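Local coordinates for pectate lyase (Erwinia chrysanthemi, PDB 1RU4), which cleaves pectate, the de-esterified form of pectin, by beta-elimination and is built as a right-handed parallel beta-helix, at residues M36-A41 with E49-K54; Y58-T63 with N68-N73; F110-T113 with Y118-G121; Q253-H258 with S304-Y309; V320-A325 with N330-G335. One frame throughout, in Å; residues are numbered along the deposited sequence.

Contact 1: M36-A41 with E49-K54; sequences MSFSAA and ELILLK
Phe38, in the first turn of helix 38-44, reaches across to strand 50-53 and brings CD1 and CE1 of its ring against the methyls of Ile51 and Leu53. The nearer approach is to Leu53, whose CD2 lies 3.8 Å from Phe38 CD1; Ile51 CG2 stands 4.1 Å from Phe38 CE1, the two side chains crossing at about a right angle. The ring gets there because CG stands anti to the backbone N (chi1 -175°), which swings it from the helix surface toward the strand. Ile51 can be followed outward. Its CB points at the helix and divides: CG2 fits between Phe38 and Ala41, 3.9 Å from Ala41 CB, while CG1 runs on past the same methyl at 4.0 Å and delivers CD1 to the main chain of Ala41, 3.9 Å from its carbonyl carbon. Helix 38-44 lies between strands 16-19 and 50-53 in the chain and probably helps to close the N-terminal end of the parallel beta-helix, as helices do in related folds. Ser37 takes the N-cap position, its OG hydrogen-bonded to Ser39 OG at 3.1 Å, and its carbonyl O receives the N-H of Ala41. Val19 of strand 16-19 touches Ala41, Ile51 and Leu53, and the ring of Phe94 meets that of Phe38 edge-to-face.

Contact 2: Y58-T63 with N68-N73; sequences YTIPYT and NTITFN
Asn68 turns its carboxamide onto the backbone of Pro61, and Ile60 packs beside it, where an early coil of the parallel beta-helix bends from strand 56-59 toward strand 70-72 through a short loop. The CG of Asn68 sits between its own backbone N and carbonyl carbon (chi1 60°), and chi2 near zero turns OD1 back toward CA and sends ND2 outward to the loop. From there ND2 gives a nearly straight hydrogen bond to Pro61 O, 3.0 Å long with an N-H...O angle of 171°. The acceptor lies in the plane of the amide, but the donor comes from above the carbonyl plane of Pro61, 50° out of it. Phe96 O accepts a hydrogen bond from the same nitrogen, so two main-chain carbonyls, one from this coil and one from the next, fix the rotation of the amide. Ile60 divides its branches between two neighbours. CG2, anti to the backbone N, lies against Asn68, 3.6 Å from the carbonyl O of that residue and 3.7 Å from its ND2, which puts a methyl beside the polar group. CG1 goes the other way, beside the backbone N, and meets the end of Ile70. That isoleucine has an extended chain, CD1 anti to CA, which carries Ile70 CD1 to 4.2 Å from Ile60 CG1.

Contact 3: F110-T113 with Y118-G121; sequences FYVT and YFKG
Strands 110-112 and 117-120 face each other across the interior of the beta-helix with no hydrogen bond between the two segments, their nearest CA pairs, Phe110 with Phe119 and Val112 with Tyr118, 11.1 Å apart. Side chains pointing inward from both walls bridge that distance. Phe110 and Phe119 come from opposite sides, pass one another and overlap at their outer corners, CE2 of Phe110 3.8 Å from CE2 of Phe119. The ring planes are inclined at 31° with centroids 5.6 Å apart, an oblique pairing. In both residues CG is anti to the carbonyl carbon (chi1 -73° in Phe110, -64° in Phe119), which aims each ring into the core. Val112 adds a looser touch, its CG2 4.4 Å from Phe119 CE1. Further aromatic rings continue the filling from coil to coil: Phe72 meets both phenylalanines, and Phe141 lies almost parallel to Phe119. Everything exchanged between the two segments is hydrocarbon, so the contact rests on dispersion and on exclusion of water from the core, with no hydrogen bond between them to set the orientation of the rings.

Contact 4: Q253-H258 with S304-Y309; sequences QAVGNH and SGQKHY
Two amide oxygens, Asn257 OD1 and Gln306 OE1, are modelled 2.9 Å apart, a doubtful approach because the Asn257 amide is probably turned over; with it turned back, the pair may be a hydrogen bond. The side chains cross at about a right angle, although their amide planes are only 21° apart. Gln306 reaches the spot by bending: a chi2 of -67° folds the chain and places the amide beside Val255. There CD and NE2 of Gln306 lie against Val255 CG1, at 3.8 Å and 3.9 Å. Outside the pair, Gly281 N donates a hydrogen bond to Gln306 OE1, which identifies this atom as an acceptor. The segments lie on the surface of the beta-helix; one is a loop leading into strand 259-261, the other runs into strand 308-316 and includes its first two residues, and Gly281 lies in the intervening coil. An inverse gamma turn centred on Asn257, closed by a weak hydrogen bond from His258 N to Gly256 O, presents the asparagine to Gln306. The glutamine thus joins its coil to the preceding one through the bond from Gly281 and to an earlier one through the valine methyl, with Asn257 a possible further partner.

Contact 5: V320-A325 with N330-G335; sequences VTVSNA and NSWDTG
A chi1 of 66° puts CG of Trp332 between its backbone N and carbonyl carbon and stands the indole facing Val320, whose CG1 is anti to its own backbone N and points at the ring. This is near the C-terminal end of the parallel beta-helix, where the loop after strand 325-328 folds back on strand 320-322, an outermost strand of its sheet. Val320 CG1 makes a CH-pi contact over the five-membered ring, 3.6 Å from its centroid and 14° off the normal. The opposite face of the indole is occupied by CB of Asn330, which sandwiches the ring between the strand and its own loop. Val322 meets the six-membered part obliquely, its CG2 3.9 Å from Trp332 CZ2. At the ring edge, in plane, Trp332 NE1 donates to a water at 3.0 Å, and that water donates in turn to Val322 O, tying the indole to the strand. The loop contains a type I turn, Asn330 to Asp333, in which Asp333 N bonds to Asn330 O, and the Asp333 carboxylate adds further bonds. Asp333 OD2 accepts from Asn330 N at 2.8 Å, on its syn side but tilted out of the carboxylate plane, and from Thr334 N through its anti lone pair. Tyr296, on the neighbouring strand 294-298, touches both valines and the indole. Asp333 OD1 uses its syn lone pair for Asn330 ND2, a 2.9 Å bond, nearly straight at 176° and in the plane of the amide.

Overall arrangement
The five contacts fall into two groups along the beta-helix. Contacts 1, 2 and 3 gather toward the N-terminal end, their centres 13 to 14 Å apart. Phe38 of contact 1 packs on Phe72 of contact 2, CZ to CZ 4.0 Å, and Phe72 in turn packs on Phe110 of contact 3, while neighbouring strands 70-72 and 110-112 probably exchange backbone hydrogen bonds. Contacts 4 and 5 lie toward the other end, centres about 17 Å apart, joined by a probable hydrogen bond from His308 N to Asn324 O of 3.0 Å. The centres of contacts 1 and 5 are about 51 Å apart. Interior apolar packing dominates contacts 1 and 3, whereas contacts 2, 4 and 5 lie at the surface.

Contact 1: M36-A41 with E49-K54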
# COMPACT_ATOMS: atom_id res chain seq x y z
N MET A 36 -26.52 -9.73 12.37
CA MET A 36 -27.18 -9.61 11.08
C MET A 36 -26.15 -9.88 9.98
O MET A 36 -24.95 -9.99 10.25
CB MET A 36 -27.79 -8.21 10.93
CG MET A 36 -26.78 -7.07 10.87
SD MET A 36 -27.50 -5.47 11.34
CE MET A 36 -28.66 -5.20 10.04
N SER A 37 -26.62 -10.04 8.75
CA SER A 37 -25.73 -10.29 7.62
C SER A 37 -25.03 -9.00 7.20
O SER A 37 -25.48 -7.90 7.54
CB SER A 37 -26.50 -10.86 6.43
OG SER A 37 -27.42 -9.92 5.92
N PHE A 38 -23.93 -9.14 6.47
CA PHE A 38 -23.20 -7.97 5.99
C PHE A 38 -24.07 -7.11 5.08
O PHE A 38 -24.08 -5.89 5.19
CB PHE A 38 -21.92 -8.38 5.26
CG PHE A 38 -21.04 -7.22 4.85
CD1 PHE A 38 -20.42 -6.44 5.82
CD2 PHE A 38 -20.86 -6.90 3.51
CE1 PHE A 38 -19.63 -5.35 5.45
CE2 PHE A 38 -20.07 -5.81 3.14
CZ PHE A 38 -19.45 -5.04 4.11
N SER A 39 -24.83 -7.77 4.20
CA SER A 39 -25.72 -7.06 3.28
C SER A 39 -26.82 -6.28 4.01
O SER A 39 -27.14 -5.16 3.62
CB SER A 39 -26.34 -8.03 2.27
OG SER A 39 -27.09 -9.05 2.92
N ALA A 40 -27.37 -6.86 5.07
CA ALA A 40 -28.41 -6.19 5.86
C ALA A 40 -27.85 -4.95 6.54
O ALA A 40 -28.49 -3.89 6.56
CB ALA A 40 -28.99 -7.15 6.89
N ALA A 41 -26.64 -5.06 7.08
CA ALA A 41 -25.98 -3.94 7.74
C ALA A 41 -25.69 -2.82 6.74
O ALA A 41 -25.88 -1.64 7.03
CB ALA A 41 -24.71 -4.39 8.41
N GLU A 49 -22.10 5.93 11.62
CA GLU A 49 -22.39 4.65 12.24
C GLU A 49 -21.37 3.59 11.86
O GLU A 49 -20.56 3.80 10.95
CB GLU A 49 -23.82 4.21 11.89
CG GLU A 49 -24.87 5.22 12.35
CD GLU A 49 -26.30 4.81 12.03
OE1 GLU A 49 -27.22 5.37 12.67
OE2 GLU A 49 -26.51 3.96 11.15
N LEU A 50 -21.41 2.45 12.55
CA LEU A 50 -20.40 1.41 12.38
C LEU A 50 -20.93 0.01 12.14
O LEU A 50 -21.77 -0.50 12.89
CB LEU A 50 -19.49 1.40 13.62
CG LEU A 50 -18.60 0.19 13.93
CD1 LEU A 50 -17.48 0.05 12.90
CD2 LEU A 50 -18.01 0.34 15.32
N ILE A 51 -20.43 -0.62 11.08
CA ILE A 51 -20.70 -2.03 10.82
C ILE A 51 -19.56 -2.78 11.50
O ILE A 51 -18.42 -2.77 11.03
CB ILE A 51 -20.72 -2.34 9.30
CG1 ILE A 51 -21.83 -1.55 8.61
CG2 ILE A 51 -20.91 -3.84 9.07
CD1 ILE A 51 -21.92 -1.78 7.12
N LEU A 52 -19.86 -3.37 12.65
CA LEU A 52 -18.85 -4.08 13.44
C LEU A 52 -18.84 -5.56 13.10
O LEU A 52 -19.81 -6.29 13.35
CB LEU A 52 -19.11 -3.88 14.93
CG LEU A 52 -18.01 -4.35 15.88
CD1 LEU A 52 -16.74 -3.53 15.66
CD2 LEU A 52 -18.48 -4.22 17.32
N LEU A 53 -17.74 -6.00 12.51
CA LEU A 53 -17.58 -7.38 12.05
C LEU A 53 -16.94 -8.30 13.09
O LEU A 53 -15.88 -7.99 13.63
CB LEU A 53 -16.73 -7.39 10.78
CG LEU A 53 -17.19 -6.50 9.63
CD1 LEU A 53 -16.07 -6.34 8.61
CD2 LEU A 53 -18.44 -7.07 8.98
N LYS A 54 -17.58 -9.43 13.35
CA LYS A 54 -16.98 -10.44 14.20
C LYS A 54 -15.76 -10.96 13.44
O LYS A 54 -15.84 -11.21 12.24
CB LYS A 54 -17.97 -11.59 14.43
CG LYS A 54 -17.43 -12.72 15.30
CD LYS A 54 -18.40 -13.89 15.33
CE LYS A 54 -17.82 -15.07 16.09
NZ LYS A 54 -18.73 -16.25 16.04

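Contact 2: Y58-T63 with N68-N73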
# COMPACT_ATOMS: atom_id res chain seq x y z
N TYR A 58 -15.54 -14.07 5.78
CA TYR A 58 -16.81 -13.80 5.13
C TYR A 58 -16.67 -14.26 3.68
O TYR A 58 -15.96 -13.64 2.88
CB TYR A 58 -17.12 -12.30 5.21
CG TYR A 58 -17.33 -11.83 6.63
CD1 TYR A 58 -16.25 -11.67 7.51
CD2 TYR A 58 -18.61 -11.61 7.13
CE1 TYR A 58 -16.45 -11.30 8.84
CE2 TYR A 58 -18.83 -11.24 8.45
CZ TYR A 58 -17.74 -11.09 9.30
OH TYR A 58 -17.95 -10.77 10.62
N THR A 59 -17.32 -15.37 3.36
CA THR A 59 -17.18 -15.99 2.04
C THR A 59 -18.27 -15.62 1.04
O THR A 59 -19.45 -15.89 1.27
CB THR A 59 -17.10 -17.53 2.17
OG1 THR A 59 -16.04 -17.87 3.08
CG2 THR A 59 -16.83 -18.18 0.82
N ILE A 60 -17.87 -14.99 -0.06
CA ILE A 60 -18.79 -14.66 -1.14
C ILE A 60 -18.69 -15.78 -2.18
O ILE A 60 -17.61 -16.05 -2.70
CB ILE A 60 -18.43 -13.31 -1.82
CG1 ILE A 60 -18.46 -12.16 -0.81
CG2 ILE A 60 -19.41 -13.01 -2.95
CD1 ILE A 60 -17.18 -12.01 0.00
N PRO A 61 -19.81 -16.46 -2.47
CA PRO A 61 -19.83 -17.56 -3.44
C PRO A 61 -19.33 -17.17 -4.83
O PRO A 61 -19.56 -16.06 -5.30
CB PRO A 61 -21.31 -17.95 -3.49
CG PRO A 61 -21.78 -17.64 -2.10
CD PRO A 61 -21.14 -16.29 -1.86
N TYR A 62 -18.64 -18.11 -5.47
CA TYR A 62 -18.13 -17.93 -6.82
C TYR A 62 -18.98 -18.72 -7.81
O TYR A 62 -19.41 -19.84 -7.52
CB TYR A 62 -16.67 -18.41 -6.90
CG TYR A 62 -16.22 -18.87 -8.27
CD1 TYR A 62 -15.80 -17.95 -9.23
CD2 TYR A 62 -16.20 -20.22 -8.60
CE1 TYR A 62 -15.38 -18.37 -10.49
CE2 TYR A 62 -15.79 -20.65 -9.85
CZ TYR A 62 -15.37 -19.72 -10.80
OH TYR A 62 -14.94 -20.15 -12.03
N THR A 63 -19.23 -18.12 -8.97
CA THR A 63 -19.94 -18.77 -10.06
C THR A 63 -19.15 -18.49 -11.33
O THR A 63 -18.89 -17.33 -11.66
CB THR A 63 -21.38 -18.23 -10.23
OG1 THR A 63 -22.11 -18.43 -9.02
CG2 THR A 63 -22.09 -18.95 -11.37
N ASN A 68 -18.81 -11.18 -8.69
CA ASN A 68 -19.47 -11.25 -7.39
C ASN A 68 -19.09 -10.08 -6.47
O ASN A 68 -19.17 -10.18 -5.24
CB ASN A 68 -19.20 -12.61 -6.71
CG ASN A 68 -17.72 -12.85 -6.47
OD1 ASN A 68 -16.87 -12.03 -6.82
ND2 ASN A 68 -17.40 -13.99 -5.85
N THR A 69 -18.74 -8.97 -7.11
CA THR A 69 -18.34 -7.72 -6.48
C THR A 69 -19.35 -7.18 -5.45
O THR A 69 -20.56 -7.30 -5.64
CB THR A 69 -18.17 -6.63 -7.56
OG1 THR A 69 -17.23 -7.08 -8.55
CG2 THR A 69 -17.68 -5.31 -6.96
N ILE A 70 -18.83 -6.60 -4.37
CA ILE A 70 -19.66 -5.87 -3.42
C ILE A 70 -19.42 -4.39 -3.70
O ILE A 70 -18.28 -3.92 -3.64
CB ILE A 70 -19.30 -6.18 -1.95
CG1 ILE A 70 -19.54 -7.66 -1.64
CG2 ILE A 70 -20.13 -5.30 -1.01
CD1 ILE A 70 -19.14 -8.06 -0.23
N THR A 71 -20.48 -3.67 -4.03
CA THR A 71 -20.38 -2.24 -4.34
C THR A 71 -20.71 -1.37 -3.13
O THR A 71 -21.74 -1.55 -2.47
CB THR A 71 -21.31 -1.85 -5.51
OG1 THR A 71 -20.89 -2.53 -6.70
CG2 THR A 71 -21.26 -0.34 -5.76
N PHE A 72 -19.82 -0.43 -2.84
CA PHE A 72 -20.00 0.54 -1.77
C PHE A 72 -20.34 1.88 -2.40
O PHE A 72 -19.46 2.69 -2.68
CB PHE A 72 -18.72 0.64 -0.92
CG PHE A 72 -18.36 -0.63 -0.21
CD1 PHE A 72 -17.80 -1.70 -0.90
CD2 PHE A 72 -18.59 -0.77 1.16
CE1 PHE A 72 -17.49 -2.89 -0.24
CE2 PHE A 72 -18.28 -1.95 1.82
CZ PHE A 72 -17.72 -3.02 1.12
N ASN A 73 -21.63 2.10 -2.67
CA ASN A 73 -22.07 3.32 -3.34
C ASN A 73 -22.64 4.39 -2.42
O ASN A 73 -22.73 5.55 -2.80
CB ASN A 73 -23.07 2.99 -4.46
CG ASN A 73 -24.36 2.42 -3.93
OD1 ASN A 73 -24.35 1.46 -3.15
ND2 ASN A 73 -25.48 3.00 -4.34

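Contact 3: F110-T113 with Y118-G121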
# COMPACT_ATOMS: atom_id res chain seq x y z
N PHE A 110 -14.03 -5.20 -3.55
CA PHE A 110 -14.74 -4.01 -3.07
C PHE A 110 -14.70 -2.94 -4.16
O PHE A 110 -13.62 -2.50 -4.56
CB PHE A 110 -14.08 -3.44 -1.81
CG PHE A 110 -14.30 -4.25 -0.56
CD1 PHE A 110 -14.99 -5.46 -0.58
CD2 PHE A 110 -13.81 -3.78 0.66
CE1 PHE A 110 -15.18 -6.19 0.59
CE2 PHE A 110 -14.00 -4.51 1.84
CZ PHE A 110 -14.69 -5.72 1.80
N TYR A 111 -15.87 -2.52 -4.65
CA TYR A 111 -15.95 -1.44 -5.63
C TYR A 111 -16.47 -0.22 -4.87
O TYR A 111 -17.66 -0.14 -4.56
CB TYR A 111 -16.90 -1.83 -6.77
CG TYR A 111 -17.01 -0.84 -7.91
CD1 TYR A 111 -18.19 -0.75 -8.66
CD2 TYR A 111 -15.94 -0.02 -8.27
CE1 TYR A 111 -18.30 0.12 -9.73
CE2 TYR A 111 -16.05 0.87 -9.36
CZ TYR A 111 -17.23 0.93 -10.08
OH TYR A 111 -17.35 1.79 -11.15
N VAL A 112 -15.57 0.70 -4.54
CA VAL A 112 -15.92 1.86 -3.74
C VAL A 112 -16.18 3.10 -4.60
O VAL A 112 -15.24 3.76 -5.05
CB VAL A 112 -14.82 2.17 -2.68
CG1 VAL A 112 -15.25 3.30 -1.77
CG2 VAL A 112 -14.52 0.92 -1.87
N THR A 113 -17.45 3.38 -4.84
CA THR A 113 -17.84 4.53 -5.66
C THR A 113 -18.29 5.71 -4.80
O THR A 113 -18.30 6.85 -5.25
CB THR A 113 -18.98 4.17 -6.64
OG1 THR A 113 -20.16 3.83 -5.90
CG2 THR A 113 -18.58 3.00 -7.51
N TYR A 118 -14.72 4.39 5.96
CA TYR A 118 -13.56 4.18 6.81
C TYR A 118 -13.46 2.70 7.18
O TYR A 118 -14.20 2.21 8.03
CB TYR A 118 -13.64 5.05 8.07
CG TYR A 118 -12.30 5.29 8.74
CD1 TYR A 118 -11.73 6.56 8.77
CD2 TYR A 118 -11.57 4.23 9.29
CE1 TYR A 118 -10.47 6.78 9.32
CE2 TYR A 118 -10.31 4.43 9.84
CZ TYR A 118 -9.76 5.71 9.85
OH TYR A 118 -8.50 5.91 10.36
N PHE A 119 -12.56 1.99 6.50
CA PHE A 119 -12.34 0.56 6.73
C PHE A 119 -11.18 0.33 7.69
O PHE A 119 -10.15 0.99 7.58
CB PHE A 119 -12.02 -0.14 5.41
CG PHE A 119 -13.13 -0.11 4.40
CD1 PHE A 119 -13.23 0.93 3.48
CD2 PHE A 119 -14.06 -1.15 4.33
CE1 PHE A 119 -14.23 0.95 2.52
CE2 PHE A 119 -15.06 -1.15 3.37
CZ PHE A 119 -15.15 -0.10 2.46
N LYS A 120 -11.33 -0.62 8.61
CA LYS A 120 -10.25 -0.95 9.54
C LYS A 120 -10.25 -2.43 9.89
O LYS A 120 -11.27 -2.99 10.30
CB LYS A 120 -10.36 -0.10 10.81
CG LYS A 120 -9.17 -0.24 11.75
CD LYS A 120 -9.24 0.74 12.92
CE LYS A 120 -8.01 0.61 13.80
NZ LYS A 120 -8.01 1.59 14.93
N GLY A 121 -9.10 -3.08 9.70
CA GLY A 121 -8.96 -4.49 10.05
C GLY A 121 -9.64 -5.46 9.11
O GLY A 121 -9.96 -6.58 9.49

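Contact 4: Q253-H258 with S304-Y309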
# COMPACT_ATOMS: atom_id res chain seq x y z
N GLN A 253 5.18 9.29 -19.79
CA GLN A 253 5.58 10.69 -19.91
C GLN A 253 4.61 11.69 -19.28
O GLN A 253 4.60 12.87 -19.63
CB GLN A 253 5.87 11.05 -21.37
CG GLN A 253 7.07 10.32 -21.95
CD GLN A 253 7.33 10.65 -23.41
OE1 GLN A 253 6.66 10.13 -24.31
NE2 GLN A 253 8.30 11.52 -23.65
N ALA A 254 3.80 11.21 -18.34
CA ALA A 254 2.93 12.10 -17.56
C ALA A 254 3.83 12.85 -16.58
O ALA A 254 4.82 12.30 -16.10
CB ALA A 254 1.88 11.29 -16.81
N VAL A 255 3.49 14.11 -16.31
CA VAL A 255 4.27 14.92 -15.37
C VAL A 255 3.69 14.75 -13.96
O VAL A 255 2.69 15.37 -13.60
CB VAL A 255 4.26 16.41 -15.78
CG1 VAL A 255 5.08 17.23 -14.79
CG2 VAL A 255 4.82 16.56 -17.19
N GLY A 256 4.32 13.87 -13.17
CA GLY A 256 3.84 13.60 -11.83
C GLY A 256 4.86 13.92 -10.77
O GLY A 256 5.82 13.17 -10.57
N ASN A 257 4.66 15.04 -10.07
CA ASN A 257 5.60 15.49 -9.05
C ASN A 257 5.34 14.81 -7.71
O ASN A 257 4.93 15.44 -6.74
CB ASN A 257 5.53 17.01 -8.91
CG ASN A 257 5.92 17.73 -10.19
OD1 ASN A 257 6.99 17.49 -10.75
ND2 ASN A 257 5.05 18.61 -10.66
N HIS A 258 5.61 13.51 -7.67
CA HIS A 258 5.36 12.70 -6.49
C HIS A 258 6.40 12.90 -5.40
O HIS A 258 7.48 13.45 -5.64
CB HIS A 258 5.29 11.23 -6.89
CG HIS A 258 4.30 10.97 -7.98
ND1 HIS A 258 4.65 10.35 -9.17
CD2 HIS A 258 3.00 11.30 -8.10
CE1 HIS A 258 3.59 10.31 -9.96
NE2 HIS A 258 2.58 10.88 -9.34
N SER A 304 11.58 19.78 -20.03
CA SER A 304 12.36 20.95 -19.66
C SER A 304 11.61 21.70 -18.56
O SER A 304 10.39 21.89 -18.64
CB SER A 304 12.58 21.87 -20.86
OG SER A 304 13.52 22.88 -20.55
N GLY A 305 12.34 22.09 -17.51
CA GLY A 305 11.73 22.76 -16.38
C GLY A 305 11.52 21.83 -15.20
O GLY A 305 11.21 22.28 -14.10
N GLN A 306 11.69 20.53 -15.44
CA GLN A 306 11.53 19.53 -14.39
C GLN A 306 12.88 19.02 -13.90
O GLN A 306 13.82 18.89 -14.68
CB GLN A 306 10.70 18.34 -14.90
CG GLN A 306 9.28 18.69 -15.34
CD GLN A 306 8.38 19.12 -14.19
OE1 GLN A 306 8.38 18.51 -13.12
NE2 GLN A 306 7.60 20.17 -14.41
N LYS A 307 12.95 18.72 -12.61
CA LYS A 307 14.18 18.23 -12.00
C LYS A 307 13.84 17.45 -10.74
O LYS A 307 13.08 17.92 -9.90
CB LYS A 307 15.08 19.42 -11.64
CG LYS A 307 16.50 19.06 -11.28
CD LYS A 307 17.33 20.31 -11.02
CE LYS A 307 18.80 19.99 -10.84
NZ LYS A 307 19.61 21.19 -10.52
N HIS A 308 14.39 16.24 -10.62
CA HIS A 308 14.17 15.43 -9.43
C HIS A 308 14.91 16.06 -8.26
O HIS A 308 15.84 16.83 -8.45
CB HIS A 308 14.67 14.00 -9.65
CG HIS A 308 14.05 13.31 -10.82
ND1 HIS A 308 14.77 12.86 -11.89
CD2 HIS A 308 12.75 13.03 -11.09
CE1 HIS A 308 13.95 12.32 -12.78
NE2 HIS A 308 12.72 12.42 -12.32
N TYR A 309 14.48 15.73 -7.04
CA TYR A 309 15.12 16.23 -5.84
C TYR A 309 15.44 15.05 -4.92
O TYR A 309 14.54 14.43 -4.36
CB TYR A 309 14.21 17.24 -5.14
CG TYR A 309 14.86 17.96 -3.98
CD1 TYR A 309 15.69 19.06 -4.20
CD2 TYR A 309 14.64 17.56 -2.66
CE1 TYR A 309 16.28 19.74 -3.14
CE2 TYR A 309 15.22 18.23 -1.59
CZ TYR A 309 16.04 19.32 -1.84
OH TYR A 309 16.61 20.00 -0.79

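Contact 5: V320-A325 with N330-G335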
# COMPACT_ATOMS: atom_id res chain seq x y z
N VAL A 320 22.99 2.58 -8.97
CA VAL A 320 22.17 3.79 -8.92
C VAL A 320 22.44 4.66 -10.14
O VAL A 320 23.59 4.92 -10.48
CB VAL A 320 22.48 4.65 -7.68
CG1 VAL A 320 21.61 5.89 -7.65
CG2 VAL A 320 22.29 3.85 -6.43
N THR A 321 21.36 5.11 -10.77
CA THR A 321 21.47 6.06 -11.87
C THR A 321 20.41 7.13 -11.64
O THR A 321 19.21 6.87 -11.78
CB THR A 321 21.23 5.39 -13.24
OG1 THR A 321 22.19 4.35 -13.43
CG2 THR A 321 21.38 6.41 -14.37
N VAL A 322 20.85 8.31 -11.21
CA VAL A 322 19.94 9.42 -10.95
C VAL A 322 20.36 10.65 -11.74
O VAL A 322 21.23 11.43 -11.33
CB VAL A 322 19.88 9.73 -9.43
CG1 VAL A 322 19.01 10.95 -9.17
CG2 VAL A 322 19.32 8.53 -8.68
N SER A 323 19.76 10.78 -12.92
CA SER A 323 20.02 11.90 -13.82
C SER A 323 18.90 12.93 -13.75
O SER A 323 17.85 12.67 -13.15
CB SER A 323 20.19 11.38 -15.25
OG SER A 323 21.28 10.48 -15.33
N ASN A 324 19.11 14.09 -14.37
CA ASN A 324 18.14 15.19 -14.36
C ASN A 324 17.68 15.50 -12.94
O ASN A 324 16.48 15.65 -12.68
CB ASN A 324 16.92 14.82 -15.22
CG ASN A 324 17.29 14.44 -16.64
OD1 ASN A 324 17.84 15.24 -17.39
ND2 ASN A 324 16.99 13.20 -17.01
N ALA A 325 18.64 15.61 -12.02
CA ALA A 325 18.28 15.78 -10.62
C ALA A 325 19.16 16.72 -9.81
O ALA A 325 20.33 16.95 -10.14
CB ALA A 325 18.25 14.41 -9.94
N ASN A 330 23.53 11.87 -0.55
CA ASN A 330 23.12 10.49 -0.75
C ASN A 330 24.36 9.61 -0.63
O ASN A 330 25.49 10.10 -0.77
CB ASN A 330 22.48 10.30 -2.14
CG ASN A 330 21.31 11.24 -2.37
OD1 ASN A 330 20.27 11.14 -1.72
ND2 ASN A 330 21.48 12.17 -3.31
N SER A 331 24.18 8.32 -0.37
CA SER A 331 25.32 7.43 -0.20
C SER A 331 26.17 7.29 -1.46
O SER A 331 27.33 6.88 -1.39
CB SER A 331 24.87 6.05 0.30
OG SER A 331 24.15 5.33 -0.69
N TRP A 332 25.59 7.64 -2.61
CA TRP A 332 26.28 7.55 -3.90
C TRP A 332 26.85 8.88 -4.41
O TRP A 332 27.33 8.96 -5.54
CB TRP A 332 25.36 6.93 -4.96
CG TRP A 332 24.16 7.76 -5.31
CD1 TRP A 332 24.09 8.76 -6.24
CD2 TRP A 332 22.85 7.65 -4.74
NE1 TRP A 332 22.82 9.27 -6.29
CE2 TRP A 332 22.04 8.61 -5.38
CE3 TRP A 332 22.28 6.82 -3.76
CZ2 TRP A 332 20.68 8.77 -5.07
CZ3 TRP A 332 20.93 6.98 -3.45
CH2 TRP A 332 20.15 7.95 -4.11
N ASP A 333 26.75 9.93 -3.60
CA ASP A 333 27.40 11.19 -3.97
C ASP A 333 28.18 11.84 -2.83
O ASP A 333 29.26 11.37 -2.49
CB ASP A 333 26.45 12.17 -4.69
CG ASP A 333 25.10 12.34 -4.00
OD1 ASP A 333 24.07 12.25 -4.69
OD2 ASP A 333 25.07 12.62 -2.78
N THR A 334 27.63 12.88 -2.21
CA THR A 334 28.35 13.60 -1.16
C THR A 334 28.09 13.11 0.26
O THR A 334 28.75 13.56 1.21
CB THR A 334 28.09 15.12 -1.23
OG1 THR A 334 26.71 15.38 -0.99
CG2 THR A 334 28.47 15.66 -2.60
N GLY A 335 27.13 12.20 0.42
CA GLY A 335 26.88 11.62 1.73
C GLY A 335 27.89 10.52 2.00
O GLY A 335 28.65 10.15 1.11
O HOH W 1 22.87 11.02 -8.73